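Local coordinates for putative D-tyrosyl-tRNA(Tyr) deacylase 2 (Leishmania major, PDB 1TC5), which probably hydrolyses D-tyrosyl-tRNA(Tyr) to D-tyrosine and free tRNA(Tyr), working as a homodimer and perhaps protecting the cell from harmful D-tyrosine, at residues 29-34 / 179-184; 42-47 / 123-128; 92-97 / 135-140; 103-108 / 113-118. All coordinates share one frame; numbering follows the deposited sequence.

Contact 1: residues 29-34 / 179-184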
loop_
_atom_site.group_PDB
_atom_site.type_symbol
_atom_site.label_atom_id
_atom_site.label_comp_id
_atom_site.label_asym_id
_atom_site.label_seq_id
_atom_site.Cartn_x
_atom_site.Cartn_y
_atom_site.Cartn_z
ATOM N N ASP A 29 -10.309 8.474 -17.591
ATOM C CA ASP A 29 -9.188 7.818 -18.279
ATOM C C ASP A 29 -7.899 8.643 -18.412
ATOM O O ASP A 29 -6.994 8.245 -19.114
ATOM C CB ASP A 29 -9.643 7.228 -19.627
ATOM C CG ASP A 29 -9.921 8.279 -20.675
ATOM O OD1 ASP A 29 -10.356 9.399 -20.332
ATOM O OD2 ASP A 29 -9.749 8.056 -21.882
ATOM N N LYS A 30 -7.804 9.767 -17.718
ATOM C CA LYS A 30 -6.597 10.578 -17.739
ATOM C C LYS A 30 -5.708 10.149 -16.544
ATOM O O LYS A 30 -6.113 10.247 -15.388
ATOM C CB LYS A 30 -6.943 12.077 -17.714
ATOM C CG LYS A 30 -5.732 13.003 -17.913
ATOM C CD LYS A 30 -6.151 14.494 -17.886
ATOM C CE LYS A 30 -5.036 15.446 -18.348
ATOM N NZ LYS A 30 -3.999 15.687 -17.306
ATOM N N TYR A 31 -4.518 9.641 -16.858
ATOM C CA TYR A 31 -3.525 9.261 -15.870
ATOM C C TYR A 31 -2.326 10.185 -15.930
ATOM O O TYR A 31 -1.864 10.546 -17.012
ATOM C CB TYR A 31 -3.053 7.837 -16.115
ATOM C CG TYR A 31 -4.116 6.799 -15.908
ATOM C CD1 TYR A 31 -5.020 6.485 -16.927
ATOM C CD2 TYR A 31 -4.208 6.107 -14.699
ATOM C CE1 TYR A 31 -6.012 5.523 -16.742
ATOM C CE2 TYR A 31 -5.185 5.149 -14.499
ATOM C CZ TYR A 31 -6.092 4.861 -15.531
ATOM O OH TYR A 31 -7.058 3.902 -15.329
ATOM N N VAL A 32 -1.822 10.546 -14.750
ATOM C CA VAL A 32 -0.559 11.266 -14.616
ATOM C C VAL A 32 0.506 10.293 -14.093
ATOM O O VAL A 32 0.211 9.337 -13.327
ATOM C CB VAL A 32 -0.696 12.492 -13.692
ATOM C CG1 VAL A 32 -1.658 13.477 -14.290
ATOM C CG2 VAL A 32 -1.189 12.105 -12.292
ATOM N N ARG A 33 1.744 10.543 -14.495
ATOM C CA ARG A 33 2.807 9.587 -14.313
ATOM C C ARG A 33 3.900 10.065 -13.378
ATOM O O ARG A 33 4.243 11.268 -13.332
ATOM C CB ARG A 33 3.414 9.275 -15.672
ATOM C CG ARG A 33 2.448 8.561 -16.602
ATOM C CD ARG A 33 3.161 7.938 -17.773
ATOM N NE ARG A 33 4.070 6.896 -17.300
ATOM C CZ ARG A 33 4.869 6.175 -18.068
ATOM N NH1 ARG A 33 4.885 6.359 -19.380
ATOM N NH2 ARG A 33 5.640 5.249 -17.521
ATOM N N ALA A 34 4.455 9.096 -12.655
ATOM C CA ALA A 34 5.699 9.276 -11.921
ATOM C C ALA A 34 6.678 8.144 -12.209
ATOM O O ALA A 34 6.279 7.007 -12.484
ATOM C CB ALA A 34 5.422 9.346 -10.415
ATOM N N GLY A 179 -7.799 5.593 -9.140
ATOM C CA GLY A 179 -7.345 4.552 -10.043
ATOM C C GLY A 179 -5.821 4.558 -10.138
ATOM O O GLY A 179 -5.202 5.603 -10.286
ATOM N N LEU A 180 -5.221 3.380 -10.075
ATOM C CA LEU A 180 -3.783 3.254 -9.876
ATOM C C LEU A 180 -3.174 2.106 -10.679
ATOM O O LEU A 180 -3.725 1.004 -10.727
ATOM C CB LEU A 180 -3.492 3.020 -8.382
ATOM C CG LEU A 180 -2.015 2.868 -7.990
ATOM C CD1 LEU A 180 -1.231 4.162 -8.224
ATOM C CD2 LEU A 180 -1.895 2.426 -6.538
ATOM N N ARG A 181 -2.024 2.376 -11.296
ATOM C CA ARG A 181 -1.110 1.327 -11.722
ATOM C C ARG A 181 0.242 1.608 -11.069
ATOM O O ARG A 181 0.776 2.713 -11.169
ATOM C CB ARG A 181 -0.993 1.284 -13.254
ATOM C CG ARG A 181 -2.343 1.205 -13.996
ATOM C CD ARG A 181 -2.229 0.947 -15.508
ATOM N NE ARG A 181 -3.142 1.787 -16.298
ATOM C CZ ARG A 181 -2.785 2.593 -17.306
ATOM N NH1 ARG A 181 -1.516 2.705 -17.699
ATOM N NH2 ARG A 181 -3.714 3.294 -17.940
ATOM N N PHE A 182 0.786 0.599 -10.396
ATOM C CA PHE A 182 1.967 0.773 -9.551
ATOM C C PHE A 182 2.954 -0.369 -9.819
ATOM O O PHE A 182 2.556 -1.527 -9.832
ATOM C CB PHE A 182 1.536 0.764 -8.103
ATOM C CG PHE A 182 2.655 0.905 -7.141
ATOM C CD1 PHE A 182 3.356 2.105 -7.047
ATOM C CD2 PHE A 182 3.007 -0.162 -6.300
ATOM C CE1 PHE A 182 4.393 2.246 -6.126
ATOM C CE2 PHE A 182 4.042 -0.020 -5.375
ATOM C CZ PHE A 182 4.733 1.191 -5.293
ATOM N N GLU A 183 4.223 -0.021 -10.067
ATOM C CA GLU A 183 5.301 -1.006 -10.241
ATOM C C GLU A 183 6.394 -0.709 -9.224
ATOM O O GLU A 183 6.800 0.445 -9.042
ATOM C CB GLU A 183 5.927 -0.945 -11.666
ATOM C CG GLU A 183 4.979 -1.284 -12.811
ATOM C CD GLU A 183 5.468 -0.802 -14.188
ATOM O OE1 GLU A 183 6.706 -0.740 -14.449
ATOM O OE2 GLU A 183 4.605 -0.489 -15.022
ATOM N N SER A 184 6.910 -1.772 -8.614
ATOM C CA SER A 184 7.909 -1.662 -7.586
ATOM C C SER A 184 8.848 -2.841 -7.671
ATOM O O SER A 184 8.423 -3.955 -7.933
ATOM C CB SER A 184 7.213 -1.591 -6.230
ATOM O OG SER A 184 8.112 -1.685 -5.156
#

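Contact 2: residues 42-47 / 123-128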
loop_
_atom_site.group_PDB
_atom_site.type_symbol
_atom_site.label_atom_id
_atom_site.label_comp_id
_atom_site.label_asym_id
_atom_site.label_seq_id
_atom_site.Cartn_x
_atom_site.Cartn_y
_atom_site.Cartn_z
ATOM N N ILE A 42 -1.964 9.046 2.210
ATOM C CA ILE A 42 -2.093 9.930 3.348
ATOM C C ILE A 42 -3.536 10.073 3.866
ATOM O O ILE A 42 -4.492 10.204 3.105
ATOM C CB ILE A 42 -1.472 11.333 2.992
ATOM C CG1 ILE A 42 -1.423 12.261 4.206
ATOM C CG2 ILE A 42 -2.183 11.989 1.803
ATOM C CD1 ILE A 42 -0.397 13.387 4.001
ATOM N N ALA A 43 -3.651 10.093 5.182
ATOM C CA ALA A 43 -4.914 10.295 5.876
ATOM C C ALA A 43 -4.658 11.216 7.040
ATOM O O ALA A 43 -3.592 11.163 7.656
ATOM C CB ALA A 43 -5.431 8.998 6.402
ATOM N N PHE A 44 -5.657 12.039 7.331
ATOM C CA PHE A 44 -5.625 12.996 8.397
ATOM C C PHE A 44 -6.683 12.586 9.402
ATOM O O PHE A 44 -7.869 12.574 9.093
ATOM C CB PHE A 44 -5.862 14.436 7.869
ATOM C CG PHE A 44 -4.854 14.863 6.842
ATOM C CD1 PHE A 44 -3.599 15.290 7.223
ATOM C CD2 PHE A 44 -5.158 14.839 5.500
ATOM C CE1 PHE A 44 -2.657 15.664 6.287
ATOM C CE2 PHE A 44 -4.208 15.203 4.556
ATOM C CZ PHE A 44 -2.961 15.608 4.952
ATOM N N LEU A 45 -6.220 12.294 10.620
ATOM C CA LEU A 45 -7.005 11.643 11.655
ATOM C C LEU A 45 -7.139 12.532 12.877
ATOM O O LEU A 45 -6.305 13.415 13.092
ATOM C CB LEU A 45 -6.337 10.333 12.058
ATOM C CG LEU A 45 -5.977 9.455 10.844
ATOM C CD1 LEU A 45 -5.433 8.103 11.320
ATOM C CD2 LEU A 45 -7.165 9.282 9.880
ATOM N N SER A 46 -8.178 12.284 13.674
ATOM C CA SER A 46 -8.530 13.158 14.769
ATOM C C SER A 46 -9.360 12.474 15.870
ATOM O O SER A 46 -10.195 11.604 15.594
ATOM C CB SER A 46 -9.318 14.343 14.211
ATOM O OG SER A 46 -9.360 15.402 15.133
ATOM N N ASP A 47 -9.112 12.881 17.118
ATOM C CA ASP A 47 -10.060 12.649 18.219
ATOM C C ASP A 47 -11.131 13.738 18.151
ATOM O O ASP A 47 -10.938 14.779 17.507
ATOM C CB ASP A 47 -9.401 12.736 19.612
ATOM C CG ASP A 47 -8.053 12.048 19.684
ATOM O OD1 ASP A 47 -8.032 10.807 19.856
ATOM O OD2 ASP A 47 -6.968 12.678 19.599
ATOM N N ALA A 123 -9.588 18.209 2.953
ATOM C CA ALA A 123 -9.281 18.837 1.680
ATOM C C ALA A 123 -8.230 19.940 1.855
ATOM O O ALA A 123 -7.293 20.049 1.065
ATOM C CB ALA A 123 -10.576 19.430 1.046
ATOM N N ALA A 124 -8.409 20.758 2.890
ATOM C CA ALA A 124 -7.507 21.876 3.174
ATOM C C ALA A 124 -6.127 21.400 3.596
ATOM O O ALA A 124 -5.122 21.909 3.109
ATOM C CB ALA A 124 -8.088 22.768 4.251
ATOM N N LEU A 125 -6.089 20.424 4.496
ATOM C CA LEU A 125 -4.818 19.861 4.963
ATOM C C LEU A 125 -4.086 19.169 3.809
ATOM O O LEU A 125 -2.870 19.289 3.676
ATOM C CB LEU A 125 -5.036 18.892 6.129
ATOM C CG LEU A 125 -5.523 19.504 7.464
ATOM C CD1 LEU A 125 -6.004 18.428 8.405
ATOM C CD2 LEU A 125 -4.410 20.287 8.122
ATOM N N TYR A 126 -4.838 18.463 2.974
ATOM C CA TYR A 126 -4.263 17.700 1.858
ATOM C C TYR A 126 -3.628 18.637 0.844
ATOM O O TYR A 126 -2.503 18.426 0.375
ATOM C CB TYR A 126 -5.332 16.888 1.132
ATOM C CG TYR A 126 -4.829 16.195 -0.113
ATOM C CD1 TYR A 126 -3.954 15.111 -0.023
ATOM C CD2 TYR A 126 -5.219 16.611 -1.371
ATOM C CE1 TYR A 126 -3.460 14.480 -1.157
ATOM C CE2 TYR A 126 -4.743 15.974 -2.506
ATOM C CZ TYR A 126 -3.869 14.909 -2.397
ATOM O OH TYR A 126 -3.402 14.259 -3.535
ATOM N N ASP A 127 -4.387 19.654 0.491
ATOM C CA ASP A 127 -3.903 20.690 -0.400
ATOM C C ASP A 127 -2.638 21.376 0.141
ATOM O O ASP A 127 -1.679 21.611 -0.594
ATOM C CB ASP A 127 -5.014 21.709 -0.620
ATOM C CG ASP A 127 -4.681 22.698 -1.693
ATOM O OD1 ASP A 127 -4.637 22.282 -2.866
ATOM O OD2 ASP A 127 -4.454 23.905 -1.456
ATOM N N ARG A 128 -2.652 21.689 1.435
ATOM C CA ARG A 128 -1.539 22.390 2.074
ATOM C C ARG A 128 -0.325 21.492 2.129
ATOM O O ARG A 128 0.790 21.921 1.862
ATOM C CB ARG A 128 -1.958 22.853 3.468
ATOM C CG ARG A 128 -1.075 23.894 4.098
ATOM C CD ARG A 128 -1.272 25.280 3.534
ATOM N NE ARG A 128 -0.321 26.244 4.096
ATOM C CZ ARG A 128 0.235 27.255 3.425
ATOM N NH1 ARG A 128 -0.036 27.477 2.138
ATOM N NH2 ARG A 128 1.075 28.061 4.051
#

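Contact 3: residues 92-97 / 135-140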
loop_
_atom_site.group_PDB
_atom_site.type_symbol
_atom_site.label_atom_id
_atom_site.label_comp_id
_atom_site.label_asym_id
_atom_site.label_seq_id
_atom_site.Cartn_x
_atom_site.Cartn_y
_atom_site.Cartn_z
ATOM N N MET A 92 14.379 12.121 -7.179
ATOM C CA MET A 92 13.351 11.108 -7.008
ATOM C C MET A 92 11.967 11.780 -7.104
ATOM O O MET A 92 11.790 12.931 -6.702
ATOM C CB MET A 92 13.502 10.387 -5.659
ATOM C CG MET A 92 14.732 9.464 -5.513
ATOM S SD MET A 92 14.810 8.059 -6.703
ATOM C CE MET A 92 15.943 8.723 -7.931
ATOM N N ASP A 93 11.018 11.047 -7.670
ATOM C CA ASP A 93 9.641 11.481 -7.816
ATOM C C ASP A 93 8.873 11.097 -6.559
ATOM O O ASP A 93 9.227 10.154 -5.870
ATOM C CB ASP A 93 9.009 10.832 -9.066
ATOM C CG ASP A 93 9.480 11.446 -10.353
ATOM O OD1 ASP A 93 10.374 12.327 -10.355
ATOM O OD2 ASP A 93 9.005 11.115 -11.452
ATOM N N ILE A 94 7.835 11.863 -6.259
ATOM C CA ILE A 94 6.906 11.564 -5.169
ATOM C C ILE A 94 5.501 11.597 -5.767
ATOM O O ILE A 94 5.137 12.536 -6.500
ATOM C CB ILE A 94 7.064 12.572 -3.980
ATOM C CG1 ILE A 94 8.501 12.540 -3.441
ATOM C CG2 ILE A 94 6.099 12.238 -2.842
ATOM C CD1 ILE A 94 8.848 13.735 -2.563
ATOM N N LEU A 95 4.750 10.547 -5.477
ATOM C CA LEU A 95 3.373 10.380 -5.898
ATOM C C LEU A 95 2.518 10.280 -4.647
ATOM O O LEU A 95 2.694 9.362 -3.882
ATOM C CB LEU A 95 3.233 9.089 -6.710
ATOM C CG LEU A 95 1.822 8.753 -7.185
ATOM C CD1 LEU A 95 1.244 9.875 -8.011
ATOM C CD2 LEU A 95 1.815 7.455 -7.994
ATOM N N ILE A 96 1.602 11.228 -4.473
ATOM C CA ILE A 96 0.806 11.374 -3.246
ATOM C C ILE A 96 -0.618 11.008 -3.596
ATOM O O ILE A 96 -1.194 11.563 -4.554
ATOM C CB ILE A 96 0.844 12.851 -2.725
ATOM C CG1 ILE A 96 2.282 13.300 -2.480
ATOM C CG2 ILE A 96 0.046 12.982 -1.461
ATOM C CD1 ILE A 96 2.452 14.795 -2.351
ATOM N N VAL A 97 -1.170 10.072 -2.835
ATOM C CA VAL A 97 -2.539 9.644 -2.994
ATOM C C VAL A 97 -3.316 9.833 -1.680
ATOM O O VAL A 97 -2.935 9.272 -0.643
ATOM C CB VAL A 97 -2.576 8.164 -3.394
ATOM C CG1 VAL A 97 -3.960 7.746 -3.815
ATOM C CG2 VAL A 97 -1.548 7.909 -4.505
ATOM N N VAL A 135 7.082 22.600 -2.692
ATOM C CA VAL A 135 8.026 23.663 -2.354
ATOM C C VAL A 135 9.357 23.048 -1.902
ATOM O O VAL A 135 10.417 23.477 -2.355
ATOM C CB VAL A 135 7.420 24.640 -1.307
ATOM C CG1 VAL A 135 8.456 25.614 -0.767
ATOM C CG2 VAL A 135 6.259 25.408 -1.937
ATOM N N ALA A 136 9.295 22.013 -1.061
ATOM C CA ALA A 136 10.512 21.353 -0.558
ATOM C C ALA A 136 11.258 20.552 -1.634
ATOM O O ALA A 136 12.418 20.174 -1.442
ATOM C CB ALA A 136 10.178 20.439 0.639
ATOM N N ARG A 137 10.589 20.275 -2.746
ATOM C CA ARG A 137 11.208 19.579 -3.870
ATOM C C ARG A 137 11.570 20.510 -5.034
ATOM O O ARG A 137 12.074 20.050 -6.067
ATOM C CB ARG A 137 10.306 18.421 -4.337
ATOM C CG ARG A 137 9.986 17.416 -3.236
ATOM C CD ARG A 137 11.207 16.740 -2.652
ATOM N NE ARG A 137 11.704 15.659 -3.504
ATOM C CZ ARG A 137 12.823 14.985 -3.262
ATOM N NH1 ARG A 137 13.590 15.322 -2.250
ATOM N NH2 ARG A 137 13.192 13.985 -4.049
ATOM N N GLY A 138 11.348 21.808 -4.862
ATOM C CA GLY A 138 11.770 22.802 -5.831
ATOM C C GLY A 138 10.917 22.826 -7.083
ATOM O O GLY A 138 11.381 23.252 -8.137
ATOM N N VAL A 139 9.676 22.364 -6.978
ATOM C CA VAL A 139 8.761 22.346 -8.125
ATOM C C VAL A 139 8.388 23.773 -8.543
ATOM O O VAL A 139 8.058 24.610 -7.708
ATOM C CB VAL A 139 7.476 21.518 -7.838
ATOM C CG1 VAL A 139 6.505 21.590 -9.008
ATOM C CG2 VAL A 139 7.818 20.044 -7.515
ATOM N N ASP A 140 8.460 24.031 -9.848
ATOM C CA ASP A 140 7.997 25.294 -10.426
ATOM C C ASP A 140 6.462 25.221 -10.539
ATOM O O ASP A 140 5.897 24.688 -11.496
ATOM C CB ASP A 140 8.665 25.565 -11.774
ATOM C CG ASP A 140 8.273 26.914 -12.373
ATOM O OD1 ASP A 140 7.428 27.656 -11.795
ATOM O OD2 ASP A 140 8.749 27.293 -13.455
HETATM O O HOH W 1 10.179 14.936 -6.059
#

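Contact 4: residues 103-108 / 113-118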
loop_
_atom_site.group_PDB
_atom_site.type_symbol
_atom_site.label_atom_id
_atom_site.label_comp_id
_atom_site.label_asym_id
_atom_site.label_seq_id
_atom_site.Cartn_x
_atom_site.Cartn_y
_atom_site.Cartn_z
ATOM N N GLY A 103 -7.657 5.494 8.259
ATOM C CA GLY A 103 -8.166 5.726 9.606
ATOM C C GLY A 103 -9.322 4.830 10.004
ATOM O O GLY A 103 -9.744 4.871 11.152
ATOM N N GLY A 104 -9.839 4.038 9.061
ATOM C CA GLY A 104 -10.865 3.057 9.339
ATOM C C GLY A 104 -10.446 2.052 10.412
ATOM O O GLY A 104 -9.268 1.693 10.502
ATOM N N LYS A 105 -11.401 1.673 11.251
ATOM C CA LYS A 105 -11.244 0.608 12.220
ATOM C C LYS A 105 -12.408 -0.380 12.140
ATOM O O LYS A 105 -13.539 -0.002 11.850
ATOM C CB LYS A 105 -11.136 1.172 13.649
ATOM C CG LYS A 105 -9.930 2.063 13.918
ATOM C CD LYS A 105 -10.136 2.771 15.253
ATOM C CE LYS A 105 -8.881 2.937 16.071
ATOM N NZ LYS A 105 -9.273 3.119 17.516
ATOM N N VAL A 106 -12.108 -1.641 12.410
ATOM C CA VAL A 106 -13.108 -2.698 12.512
ATOM C C VAL A 106 -14.091 -2.437 13.659
ATOM O O VAL A 106 -13.681 -2.132 14.770
ATOM C CB VAL A 106 -12.410 -4.053 12.723
ATOM C CG1 VAL A 106 -13.447 -5.166 13.104
ATOM C CG2 VAL A 106 -11.615 -4.415 11.477
ATOM N N LYS A 107 -15.382 -2.542 13.343
ATOM C CA LYS A 107 -16.480 -2.459 14.293
ATOM C C LYS A 107 -17.422 -3.615 13.968
ATOM O O LYS A 107 -18.163 -3.555 12.975
ATOM C CB LYS A 107 -17.192 -1.112 14.134
ATOM C CG LYS A 107 -18.609 -1.009 14.745
ATOM C CD LYS A 107 -19.080 0.447 14.784
ATOM C CE LYS A 107 -20.448 0.633 14.162
ATOM N NZ LYS A 107 -21.520 0.286 15.114
ATOM N N GLY A 108 -17.370 -4.664 14.788
ATOM C CA GLY A 108 -18.121 -5.882 14.532
ATOM C C GLY A 108 -17.655 -6.466 13.215
ATOM O O GLY A 108 -16.484 -6.811 13.076
ATOM N N PHE A 113 -15.378 4.916 10.437
ATOM C CA PHE A 113 -14.451 5.954 10.014
ATOM C C PHE A 113 -14.493 7.190 10.932
ATOM O O PHE A 113 -14.175 8.317 10.524
ATOM C CB PHE A 113 -14.769 6.345 8.573
ATOM C CG PHE A 113 -14.451 5.245 7.556
ATOM C CD1 PHE A 113 -13.114 4.869 7.303
ATOM C CD2 PHE A 113 -15.475 4.617 6.854
ATOM C CE1 PHE A 113 -12.814 3.891 6.371
ATOM C CE2 PHE A 113 -15.188 3.596 5.894
ATOM C CZ PHE A 113 -13.861 3.229 5.664
ATOM N N HIS A 114 -14.824 6.968 12.191
ATOM C CA HIS A 114 -15.008 8.058 13.155
ATOM C C HIS A 114 -13.723 8.877 13.419
ATOM O O HIS A 114 -13.804 10.040 13.809
ATOM C CB HIS A 114 -15.595 7.499 14.460
ATOM C CG HIS A 114 -16.907 6.754 14.276
ATOM N ND1 HIS A 114 -17.927 7.212 13.460
ATOM C CD2 HIS A 114 -17.366 5.596 14.823
ATOM C CE1 HIS A 114 -18.947 6.368 13.509
ATOM N NE2 HIS A 114 -18.635 5.381 14.333
ATOM N N GLN A 115 -12.549 8.287 13.190
ATOM C CA GLN A 115 -11.253 8.966 13.374
ATOM C C GLN A 115 -10.903 9.908 12.199
ATOM O O GLN A 115 -9.920 10.648 12.285
ATOM C CB GLN A 115 -10.081 7.955 13.469
ATOM C CG GLN A 115 -9.787 7.265 14.797
ATOM C CD GLN A 115 -8.469 6.413 14.740
ATOM O OE1 GLN A 115 -7.673 6.472 15.682
ATOM N NE2 GLN A 115 -8.241 5.644 13.627
ATOM N N LEU A 116 -11.636 9.837 11.084
ATOM C CA LEU A 116 -11.311 10.641 9.907
ATOM C C LEU A 116 -11.763 12.089 10.117
ATOM O O LEU A 116 -12.889 12.351 10.567
ATOM C CB LEU A 116 -11.948 10.068 8.629
ATOM C CG LEU A 116 -11.252 8.888 7.943
ATOM C CD1 LEU A 116 -11.026 7.745 8.933
ATOM C CD2 LEU A 116 -12.048 8.396 6.721
ATOM N N VAL A 117 -10.887 13.036 9.815
ATOM C CA VAL A 117 -11.261 14.460 9.829
ATOM C C VAL A 117 -12.373 14.673 8.824
ATOM O O VAL A 117 -12.506 13.909 7.864
ATOM C CB VAL A 117 -10.062 15.445 9.449
ATOM C CG1 VAL A 117 -8.968 15.432 10.483
ATOM C CG2 VAL A 117 -9.509 15.164 8.058
ATOM N N ALA A 118 -13.174 15.704 9.055
ATOM C CA ALA A 118 -14.221 16.129 8.132
ATOM C C ALA A 118 -13.651 16.399 6.732
ATOM O O ALA A 118 -12.443 16.626 6.564
ATOM C CB ALA A 118 -14.894 17.364 8.680
HETATM O O HOH W 2 -11.966 5.511 12.622
#

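Contact 1: residues 29-34 / 179-184
The guanidinium of Arg-181 lies over one face of the Tyr-31 ring, a cation-pi pair that spans a three-stranded antiparallel sheet. Strands 31-34 and 180-184 are the outer members of that sheet within the chain, with strand 20-24 running between them, so the two edges share no backbone hydrogen bond and meet mainly through the side chains of Tyr-31 and Arg-181. Both partners stand on the same face of the sheet and lean across the middle strand, where Tyr-31 also touches Leu-24 and Arg-181 also touches His-22. The charged centre is well placed: Arg-181 CZ sits 4.3 Å from the centroid of the Tyr-31 ring and only 6° off its normal. The guanidinium is not laid flat on the ring, however; the two planes are 48° apart, and one branch, NH2, dips in ahead of the others. A bend at chi3 of Arg-181 (-137°) turns the end of an otherwise fairly straight chain over the tyrosine. On the far face of the sheet Leu-180 packs on Met-39 and Tyr-41 of the large sheet, while strand 180-184 pairs antiparallel with a strand of the second subunit and so carries the sheet across the dimer interface. Gly-179 O approaches Tyr-31 CE2 obliquely at 4.2 Å, and over the ring Arg-181 NH2 comes to 3.4 Å from Tyr-31 CE1, displaced toward the rim.

Contact 2: residues 42-47 / 123-128
Phe-44 holds CG opposite its own carbonyl carbon (chi1 -59°), which sends the ring out from strand 37-45 onto helix 119-136, and Leu-125 offers CB to meet it; Tyr-126, one residue further on, has CG anti to the backbone N (chi1 174°), which carries its ring back along the sheet to Ile-42. The centre of the contact is a CH-pi interaction: Leu-125 CB stands 3.8 Å from the centroid of the Phe-44 ring, almost exactly on the ring normal. Leu-125 CD1 reaches beyond it to Phe-44 CB, at 4.0 Å, so the leucine follows the phenylalanine from ring to stem. The same ring also meets the helix backbone, Phe-44 CE2 lying obliquely 3.7 Å from Tyr-126 CA. Two residues earlier on the strand, Ile-42 CG2 comes to the edge of the tyrosine ring, near its plane, 4.0 Å from Tyr-126 CD1. This is a helix laid on one face of the large mixed sheet, as expected of an alpha/beta layered fold; the axes of 42-45 and 123-128 pass 9.1 Å apart, their directions differing by 134°. Ile-11 and Ile-96 of the flanking strands extend the apolar layer, and the one polar tip, Tyr-126 OH, is hydrogen-bonded to Gly-172 O. No hydrogen bond or salt bridge joins the two segments, which implies that shape and apolar burial, with a weak, largely dispersive C-H contact over the phenyl face, hold helix and sheet together here.

Contact 3: residues 92-97 / 135-140
Hydrogen bonds come first: Arg-137 reaches from the end of helix 119-136 to the carbonyl of Met-92, where strand 93-98 begins. Its NH2 gives a nearly straight bond to Met-92 O (3.2 Å, 167°), with the acceptor in the guanidinium plane while the donor stands 32° out of the carbonyl plane. A water doubles the link, donating to Met-92 O at 2.7 Å and accepting from Arg-137 NE at 3.1 Å, so the carbonyl oxygen is gripped twice and the guanidinium is tied along its edge. Further bonds from NH1 to Leu-86 O and from NH2 to Cys-89 O fix its rotation; the positive charge is likely eased by these backbone carbonyls. The apolar part is made by Ile-94. Its CD1 touches the arginine chain at CG and CD and comes within 3.6 Å of Arg-137 NE, the two side chains crossing at about a right angle. Bends at chi2 and chi3 curl Arg-137 over that methyl. Gly-138, with positive phi, closes a Schellman motif just after the helix. In the fold, the arginine also rests on Val-169 of strand 169-171, while Ile-94 also touches Val-133 of the helix and Val-40 of strand 37-45.

Contact 4: residues 103-108 / 113-118
At the foot of the beta hairpin formed by strands 105-107 and 110-112, a type I beta turn from Phe-113 to Leu-116 folds back against Gly-103 and Gly-104. The Gly-103 carbonyl is the polar centre. Gln-115, extended beyond CG (chi2 -173°), reaches its amide to it: NE2 donates to Gly-103 O at 3.0 Å and 154°, the oxygen lying almost in the amide plane. A water lies 2.7 Å from Gly-103 O, probably donating to it, and accepts from Gln-115 N at 2.9 Å; the side chain thus binds the carbonyl directly, and the backbone N may reach it through the water. Across the amide runs the lysine chain, with Lys-105 CE 3.7 Å from Gln-115 CD and the two side chains roughly perpendicular. The glycines, with no side chains of their own, admit close neighbours: Leu-116 CD1 lies 3.5 Å from Gly-103 C, and the Phe-113 ring comes obliquely to Gly-104, its CD1 3.5 Å from Gly-104 CA. Phe-113 also packs on Phe-188 of the second subunit, and Val-106 on Phe-192 of that chain, so the hairpin and its foot both reach the second subunit. The two segments converge as the closed base of a projecting beta hairpin.

In the fold
From the N terminus, 29-34 comes first and waits until 179-184 to close contact 1, the longest loop, which holds all the others. Within it, 42-47 opens contact 2 and 92-97 opens contact 3; since 123-128 comes back before 135-140, these two cross, fastening the body of helix 119-136 and the residue just after it to neighbouring strands of the large sheet, themselves joined by a probable Ile-42 N to Val-97 O bond. Contact 4 is short, closed within both, and meets contact 2 through probable Ser-46 N to Gln-115 O and Val-117 N to Phe-44 O bonds. Contacts 1 and 4, their centres about 27 Å apart, both touch the second subunit.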